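Local coordinates for protein farnesyl pyrophosphate synthase (Pseudomonas aeruginosa, PDB 3ZOU) that catalyses prenyl-chain elongation to farnesyl diphosphate, joining geranyl diphosphate and isopentenyl diphosphate in a magnesium-dependent reaction within a mainly helical fold, at residues 48-52 with 185-190; 56-60 with 277-281; 140-145 with 191-196. One frame throughout, in Å; residues are numbered along the deposited sequence.

Contact 1 (48-52 with 185-190); sequences RPLLA and LIEASV
Arg48 to Ala52 and Leu185 to Val190 are turns of two helices whose N-to-C directions differ by 36°, with axes approaching to 8.1 Å, and their backbones come closest at Ala52 and Ser189. Small residues make this approach possible: CA of Ala52 lies 3.4 Å from O of Ser189 in a CA-H...O contact, and the Ala52 methyl sits beside the same oxygen. The Ser189 hydroxyl is turned back on its own helix, where OG donates to O of Leu185 (2.8 Å). That carbonyl also accepts from N of Ser189 on its opposite face, and the buried hydroxyl thereby has its hydrogen bond without a partner across the interface. The aliphatic stem of Arg48 passes over OG of Ser189, CB at 3.4 Å, then runs extended and crosses the Leu185 side chain at about a right angle, CD 3.8 Å from CD2 of Leu185. Leu51 holds the other flank with both branches: CD1 touches CG2 of Ile186 (3.9 Å), while CD2 reaches CG2 of Val190. Helix 67-85 covers the Arg48 side through Val73 and His77, and Ile215 and Leu287 close over Leu51. This close contact joins helices 47-58 and 171-196 in the core of the polyprenyl synthase helical bundle.

Contact 2 (56-60 with 277-281); sequences CEALG and FPPSA
The C-terminal end of helix 47-58 meets the short 3-10 turn 279-281 that precedes helix 282-293, and the two backbones come within 4.0 Å between CA of Ala58 and CA of Ala281. The small alanines allow the close approach, and CB of Ala58 rests 3.9 Å from CB of Ala281. Beside them, OG of Ser280 donates to O of Glu57 at 2.9 Å, tilted 30° from the carbonyl plane. With chi1 at 59°, between the backbone N and the carbonyl carbon, the hydroxyl is directed at the helix end. On the opposite face of that carbonyl, N of Gly60 donates as well, part of the Schellman motif in which Gly60, with its positive phi, is the C-prime residue. A water bridges the segments further out, giving one hydrogen to OE1 of Glu57 (2.8 Å) and the other to O of Ser280, while OE2 of Glu57 is hydrogen-bonded to OH of Tyr6. On the apolar flank, the Phe277 ring has O of Ala58 at its edge, and its CE2 meets CD2 of Leu59 at 3.6 Å; Leu208 of helix 202-227 touches both side chains. The chemistry implies a capped helix end whose Glu57 carbonyl, already bonded within its own capping turn, takes a second bond from Ser280 that ties the 3-10 turn on, supplemented by the water link and the Phe277-Leu59 packing beside helix 202-227.

Contact 3 (140-145 with 191-196); sequences EMLTRL and RLGALA
Apolar contacts carry most of the interface between Glu140 to Leu145 and Arg191 to Ala196, two antiparallel helical segments with axes 9.8 Å apart. Met141 lies between Leu192 and Leu195: its CB faces CG of Leu192 at 4.0 Å, its CG meets CD1 of Leu195 at 3.8 Å, and the bend at chi3 (83°) folds CE against O of Leu192. The flexible thioether fits this curved path between two branched leucines. Leu192 in turn lays CD1 on O of Met141 and beside CB of Arg144, while Leu195 also covers CG of Glu140. Ala69 of helix 67-85 touches both Met141 and Leu192.

Polar groups gather along the more exposed flank. NE of Arg144 forms a salt bridge with OE2 of Glu140 (3.2 Å), one helical turn earlier, on the anti side and 31° out of the carboxylate plane. Over the centre of the Arg144 guanidinium stands NH1 of Arg191, 3.3 Å from CZ of Arg144, the two planes 40° apart. A water accepts from NH1 of Arg191 and makes a very short link to OE2 of Glu140. The Glu140 carboxylate probably offsets part of the cost of bringing two cations together, with Glu209 a distant, weak partner of Arg191.

How the contacts relate
Two helices are shared among the three contacts: helix 47-58 supplies a segment to contacts 1 and 2, and helix 171-196 one to contacts 1 and 3. Contacts 1 and 3 lie about 9 Å apart between centres and touch through CD1 of Leu185 and CD1 of Leu145 (3.8 Å). Although the centres of contacts 2 and 3 are about 17 Å apart, CD1 of Leu59 packs on CB of Ala194 at 3.7 Å. Contact 1 is the one near the ligands: Leu50 lines the pocket of the bound benzoxazolone fragment, and the Arg48 side chain is about 6 Å from geranyl diphosphate. Contact 2 is peripheral, its centre about 20 Å from the centre of the chain.

Contact 1 (48-52 with 185-190)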
loop_
_atom_site.group_PDB
_atom_site.type_symbol
_atom_site.label_atom_id
_atom_site.label_comp_id
_atom_site.label_asym_id
_atom_site.label_seq_id
_atom_site.Cartn_x
_atom_site.Cartn_y
_atom_site.Cartn_z
ATOM N N ARG A 48 9.426 15.518 3.873
ATOM C CA ARG A 48 9.834 14.358 3.147
ATOM C C ARG A 48 9.993 14.571 1.643
ATOM O O ARG A 48 11.069 14.249 1.113
ATOM C CB ARG A 48 8.877 13.201 3.518
ATOM C CG ARG A 48 9.081 12.725 4.958
ATOM C CD ARG A 48 7.886 11.962 5.467
ATOM N NE ARG A 48 8.041 11.726 6.912
ATOM C CZ ARG A 48 7.780 12.648 7.823
ATOM N NH1 ARG A 48 7.322 13.863 7.490
ATOM N NH2 ARG A 48 7.982 12.393 9.091
ATOM N N PRO A 49 9.130 15.396 1.034
ATOM C CA PRO A 49 9.428 15.904 -0.313
ATOM C C PRO A 49 10.737 16.725 -0.395
ATOM O O PRO A 49 11.499 16.499 -1.317
ATOM C CB PRO A 49 8.228 16.712 -0.634
ATOM C CG PRO A 49 7.088 15.893 0.003
ATOM C CD PRO A 49 7.677 15.464 1.308
ATOM N N LEU A 50 10.909 17.598 0.578
ATOM C CA LEU A 50 12.140 18.474 0.648
ATOM C C LEU A 50 13.353 17.556 0.562
ATOM O O LEU A 50 14.321 17.750 -0.161
ATOM C CB LEU A 50 12.113 19.259 1.932
ATOM C CG LEU A 50 13.154 20.420 2.102
ATOM C CD1 LEU A 50 12.739 21.292 3.251
ATOM C CD2 LEU A 50 14.502 19.836 2.326
ATOM N N LEU A 51 13.333 16.493 1.382
ATOM C CA LEU A 51 14.421 15.565 1.456
ATOM C C LEU A 51 14.670 14.894 0.113
ATOM O O LEU A 51 15.816 14.651 -0.269
ATOM C CB LEU A 51 14.192 14.531 2.572
ATOM C CG LEU A 51 14.413 15.061 4.000
ATOM C CD1 LEU A 51 13.827 14.143 5.059
ATOM C CD2 LEU A 51 15.888 15.333 4.263
ATOM N N ALA A 52 13.594 14.415 -0.532
ATOM C CA ALA A 52 13.738 13.756 -1.862
ATOM C C ALA A 52 14.350 14.734 -2.871
ATOM O O ALA A 52 15.271 14.363 -3.560
ATOM C CB ALA A 52 12.391 13.232 -2.335
ATOM N N LEU A 185 11.010 6.133 6.961
ATOM C CA LEU A 185 10.415 6.894 5.862
ATOM C C LEU A 185 11.313 8.103 5.551
ATOM O O LEU A 185 11.372 8.504 4.372
ATOM C CB LEU A 185 8.971 7.230 6.164
ATOM C CG LEU A 185 8.236 7.954 5.052
ATOM C CD1 LEU A 185 8.134 7.158 3.795
ATOM C CD2 LEU A 185 6.806 8.312 5.537
ATOM N N ILE A 186 11.925 8.700 6.580
ATOM C CA ILE A 186 12.908 9.782 6.330
ATOM C C ILE A 186 14.043 9.250 5.485
ATOM O O ILE A 186 14.456 9.874 4.456
ATOM C CB ILE A 186 13.342 10.412 7.656
ATOM C CG1 ILE A 186 12.195 11.255 8.187
ATOM C CG2 ILE A 186 14.637 11.205 7.493
ATOM C CD1 ILE A 186 12.334 11.583 9.628
ATOM N N GLU A 187 14.564 8.104 5.837
ATOM C CA GLU A 187 15.643 7.446 5.139
ATOM C C GLU A 187 15.222 7.139 3.701
ATOM O O GLU A 187 15.935 7.339 2.734
ATOM C CB GLU A 187 16.230 6.224 5.883
ATOM C CG GLU A 187 16.886 6.631 7.179
ATOM C CD GLU A 187 16.810 5.656 8.332
ATOM O OE1 GLU A 187 16.874 4.456 8.025
ATOM O OE2 GLU A 187 16.727 6.147 9.519
ATOM N N ALA A 188 14.003 6.659 3.529
ATOM C CA ALA A 188 13.498 6.348 2.190
ATOM C C ALA A 188 13.323 7.570 1.326
ATOM O O ALA A 188 13.489 7.499 0.128
ATOM C CB ALA A 188 12.109 5.617 2.330
ATOM N N SER A 189 12.975 8.684 1.953
ATOM C CA SER A 189 12.781 9.930 1.197
ATOM C C SER A 189 14.129 10.341 0.578
ATOM O O SER A 189 14.209 10.666 -0.584
ATOM C CB SER A 189 12.284 11.041 2.121
ATOM O OG SER A 189 10.973 10.678 2.624
ATOM N N VAL A 190 15.150 10.333 1.402
ATOM C CA VAL A 190 16.518 10.593 0.912
ATOM C C VAL A 190 16.973 9.558 -0.164
ATOM O O VAL A 190 17.522 9.907 -1.216
ATOM C CB VAL A 190 17.493 10.676 2.089
ATOM C CG1 VAL A 190 18.943 10.609 1.635
ATOM C CG2 VAL A 190 17.185 11.908 2.923
#

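Contact 2 (56-60 with 277-281)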
loop_
_atom_site.group_PDB
_atom_site.type_symbol
_atom_site.label_atom_id
_atom_site.label_comp_id
_atom_site.label_asym_id
_atom_site.label_seq_id
_atom_site.Cartn_x
_atom_site.Cartn_y
_atom_site.Cartn_z
ATOM N N CYS A 56 18.227 14.377 -4.393
ATOM C CA CYS A 56 18.368 14.299 -5.824
ATOM C C CYS A 56 19.385 15.408 -6.241
ATOM O O CYS A 56 20.364 15.069 -6.941
ATOM C CB CYS A 56 17.038 14.507 -6.464
ATOM S SG CYS A 56 17.048 14.431 -8.262
ATOM N N GLU A 57 19.210 16.631 -5.761
ATOM C CA GLU A 57 20.154 17.764 -6.091
ATOM C C GLU A 57 21.546 17.522 -5.550
ATOM O O GLU A 57 22.566 17.877 -6.207
ATOM C CB GLU A 57 19.628 19.103 -5.623
ATOM C CG GLU A 57 18.349 19.540 -6.254
ATOM C CD GLU A 57 17.938 20.948 -5.698
ATOM O OE1 GLU A 57 18.800 21.800 -5.436
ATOM O OE2 GLU A 57 16.768 21.191 -5.433
ATOM N N ALA A 58 21.651 16.898 -4.391
ATOM C CA ALA A 58 22.925 16.619 -3.755
ATOM C C ALA A 58 23.798 15.797 -4.656
ATOM O O ALA A 58 25.040 15.889 -4.597
ATOM C CB ALA A 58 22.750 15.906 -2.411
ATOM N N LEU A 59 23.175 14.931 -5.480
ATOM C CA LEU A 59 23.921 14.042 -6.398
ATOM C C LEU A 59 23.941 14.593 -7.795
ATOM O O LEU A 59 24.284 13.856 -8.715
ATOM C CB LEU A 59 23.326 12.613 -6.424
ATOM C CG LEU A 59 23.405 11.887 -5.067
ATOM C CD1 LEU A 59 22.907 10.466 -5.220
ATOM C CD2 LEU A 59 24.745 11.866 -4.374
ATOM N N GLY A 60 23.551 15.856 -7.936
ATOM C CA GLY A 60 23.549 16.571 -9.246
ATOM C C GLY A 60 22.358 16.365 -10.155
ATOM O O GLY A 60 22.416 16.754 -11.342
ATOM N N PHE A 277 30.651 15.891 -0.324
ATOM C CA PHE A 277 29.642 16.227 -1.285
ATOM C C PHE A 277 29.859 17.668 -1.741
ATOM O O PHE A 277 30.303 18.517 -0.968
ATOM C CB PHE A 277 28.221 16.107 -0.710
ATOM C CG PHE A 277 27.709 14.700 -0.623
ATOM C CD1 PHE A 277 28.284 13.779 0.228
ATOM C CD2 PHE A 277 26.631 14.319 -1.372
ATOM C CE1 PHE A 277 27.795 12.481 0.342
ATOM C CE2 PHE A 277 26.133 13.007 -1.264
ATOM C CZ PHE A 277 26.708 12.111 -0.415
ATOM N N PRO A 278 29.433 17.958 -2.961
ATOM C CA PRO A 278 29.594 19.297 -3.482
ATOM C C PRO A 278 28.647 20.314 -2.885
ATOM O O PRO A 278 27.800 19.997 -2.013
ATOM C CB PRO A 278 29.280 19.129 -4.969
ATOM C CG PRO A 278 28.328 17.992 -5.040
ATOM C CD PRO A 278 28.777 17.061 -3.949
ATOM N N PRO A 279 28.739 21.576 -3.362
ATOM C CA PRO A 279 27.837 22.588 -2.872
ATOM C C PRO A 279 26.342 22.312 -3.100
ATOM O O PRO A 279 25.492 22.913 -2.412
ATOM C CB PRO A 279 28.283 23.846 -3.657
ATOM C CG PRO A 279 29.743 23.645 -3.711
ATOM C CD PRO A 279 29.854 22.199 -4.153
ATOM N N SER A 280 25.997 21.497 -4.095
ATOM C CA SER A 280 24.588 21.239 -4.371
ATOM C C SER A 280 23.943 20.452 -3.172
ATOM O O SER A 280 22.704 20.341 -3.123
ATOM C CB SER A 280 24.383 20.444 -5.672
ATOM O OG SER A 280 25.060 19.233 -5.585
ATOM N N ALA A 281 24.783 19.940 -2.291
ATOM C CA ALA A 281 24.264 19.282 -1.028
ATOM C C ALA A 281 23.949 20.325 0.083
ATOM O O ALA A 281 23.569 19.962 1.212
ATOM C CB ALA A 281 25.221 18.245 -0.504
HETATM O O HOH W 1 21.452 22.174 -4.681
#

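Contact 3 (140-145 with 191-196)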
loop_
_atom_site.group_PDB
_atom_site.type_symbol
_atom_site.label_atom_id
_atom_site.label_comp_id
_atom_site.label_asym_id
_atom_site.label_seq_id
_atom_site.Cartn_x
_atom_site.Cartn_y
_atom_site.Cartn_z
ATOM N N GLU A 140 13.715 -0.349 -7.706
ATOM C CA GLU A 140 14.458 -0.119 -6.467
ATOM C C GLU A 140 13.752 0.904 -5.572
ATOM O O GLU A 140 13.670 0.724 -4.337
ATOM C CB GLU A 140 15.947 0.265 -6.763
ATOM C CG GLU A 140 16.740 0.434 -5.508
ATOM C CD GLU A 140 16.984 -0.825 -4.684
ATOM O OE1 GLU A 140 16.676 -1.998 -5.097
ATOM O OE2 GLU A 140 17.481 -0.690 -3.530
ATOM N N MET A 141 13.217 1.934 -6.176
ATOM C CA MET A 141 12.435 2.973 -5.436
ATOM C C MET A 141 11.238 2.305 -4.751
ATOM O O MET A 141 10.925 2.579 -3.610
ATOM C CB MET A 141 11.975 4.114 -6.386
ATOM C CG MET A 141 13.152 4.929 -6.890
ATOM S SD MET A 141 12.662 6.086 -8.163
ATOM C CE MET A 141 12.079 7.386 -7.155
ATOM N N LEU A 142 10.556 1.477 -5.504
ATOM C CA LEU A 142 9.349 0.769 -4.983
ATOM C C LEU A 142 9.688 -0.203 -3.885
ATOM O O LEU A 142 9.016 -0.215 -2.877
ATOM C CB LEU A 142 8.705 0.005 -6.104
ATOM C CG LEU A 142 7.924 0.852 -7.010
ATOM C CD1 LEU A 142 7.907 0.365 -8.468
ATOM C CD2 LEU A 142 6.494 0.931 -6.500
ATOM N N THR A 143 10.755 -0.991 -4.086
ATOM C CA THR A 143 11.252 -1.879 -3.053
ATOM C C THR A 143 11.533 -1.121 -1.798
ATOM O O THR A 143 11.140 -1.481 -0.660
ATOM C CB THR A 143 12.541 -2.568 -3.533
ATOM O OG1 THR A 143 12.178 -3.532 -4.487
ATOM C CG2 THR A 143 13.267 -3.267 -2.395
ATOM N N ARG A 144 12.274 -0.035 -1.928
ATOM C CA ARG A 144 12.694 0.678 -0.720
ATOM C C ARG A 144 11.516 1.309 -0.030
ATOM O O ARG A 144 11.403 1.291 1.199
ATOM C CB ARG A 144 13.741 1.723 -1.087
ATOM C CG ARG A 144 15.068 1.068 -1.493
ATOM C CD ARG A 144 15.833 0.705 -0.233
ATOM N NE ARG A 144 17.030 -0.060 -0.436
ATOM C CZ ARG A 144 18.000 -0.128 0.478
ATOM N NH1 ARG A 144 17.913 0.584 1.623
ATOM N NH2 ARG A 144 19.071 -0.860 0.226
ATOM N N LEU A 145 10.585 1.882 -0.787
ATOM C CA LEU A 145 9.434 2.509 -0.156
ATOM C C LEU A 145 8.536 1.452 0.555
ATOM O O LEU A 145 8.033 1.692 1.625
ATOM C CB LEU A 145 8.611 3.291 -1.141
ATOM C CG LEU A 145 7.535 4.145 -0.424
ATOM C CD1 LEU A 145 8.090 5.082 0.615
ATOM C CD2 LEU A 145 6.727 4.964 -1.420
ATOM N N ARG A 191 16.753 8.271 0.089
ATOM C CA ARG A 191 17.179 7.229 -0.807
ATOM C C ARG A 191 16.453 7.380 -2.152
ATOM O O ARG A 191 17.082 7.262 -3.211
ATOM C CB ARG A 191 16.882 5.802 -0.192
ATOM C CG ARG A 191 17.138 4.646 -1.142
ATOM C CD ARG A 191 18.541 4.569 -1.678
ATOM N NE ARG A 191 19.506 4.493 -0.607
ATOM C CZ ARG A 191 20.113 3.378 -0.164
ATOM N NH1 ARG A 191 19.966 2.224 -0.780
ATOM N NH2 ARG A 191 20.948 3.459 0.866
ATOM N N LEU A 192 15.141 7.633 -2.143
ATOM C CA LEU A 192 14.391 7.733 -3.384
ATOM C C LEU A 192 14.829 8.955 -4.199
ATOM O O LEU A 192 14.910 8.858 -5.412
ATOM C CB LEU A 192 12.902 7.771 -3.091
ATOM C CG LEU A 192 12.214 6.423 -3.189
ATOM C CD1 LEU A 192 12.783 5.367 -2.282
ATOM C CD2 LEU A 192 10.717 6.593 -2.934
ATOM N N GLY A 193 15.048 10.072 -3.511
ATOM C CA GLY A 193 15.542 11.264 -4.249
ATOM C C GLY A 193 16.903 10.980 -4.837
ATOM O O GLY A 193 17.168 11.348 -5.987
ATOM N N ALA A 194 17.755 10.276 -4.098
ATOM C CA ALA A 194 19.096 9.935 -4.578
ATOM C C ALA A 194 18.983 9.033 -5.795
ATOM O O ALA A 194 19.668 9.168 -6.791
ATOM C CB ALA A 194 19.908 9.291 -3.479
ATOM N N LEU A 195 18.058 8.055 -5.754
ATOM C CA LEU A 195 17.893 7.185 -6.887
ATOM C C LEU A 195 17.410 7.948 -8.124
ATOM O O LEU A 195 17.797 7.609 -9.230
ATOM C CB LEU A 195 16.912 6.026 -6.487
ATOM C CG LEU A 195 17.487 4.958 -5.553
ATOM C CD1 LEU A 195 16.366 4.150 -4.955
ATOM C CD2 LEU A 195 18.508 4.058 -6.257
ATOM N N ALA A 196 16.523 8.905 -7.918
ATOM C CA ALA A 196 15.935 9.711 -8.943
ATOM C C ALA A 196 17.005 10.586 -9.616
ATOM O O ALA A 196 16.741 11.019 -10.736
ATOM C CB ALA A 196 14.845 10.633 -8.406
HETATM O O HOH W 2 18.679 1.534 -3.199
#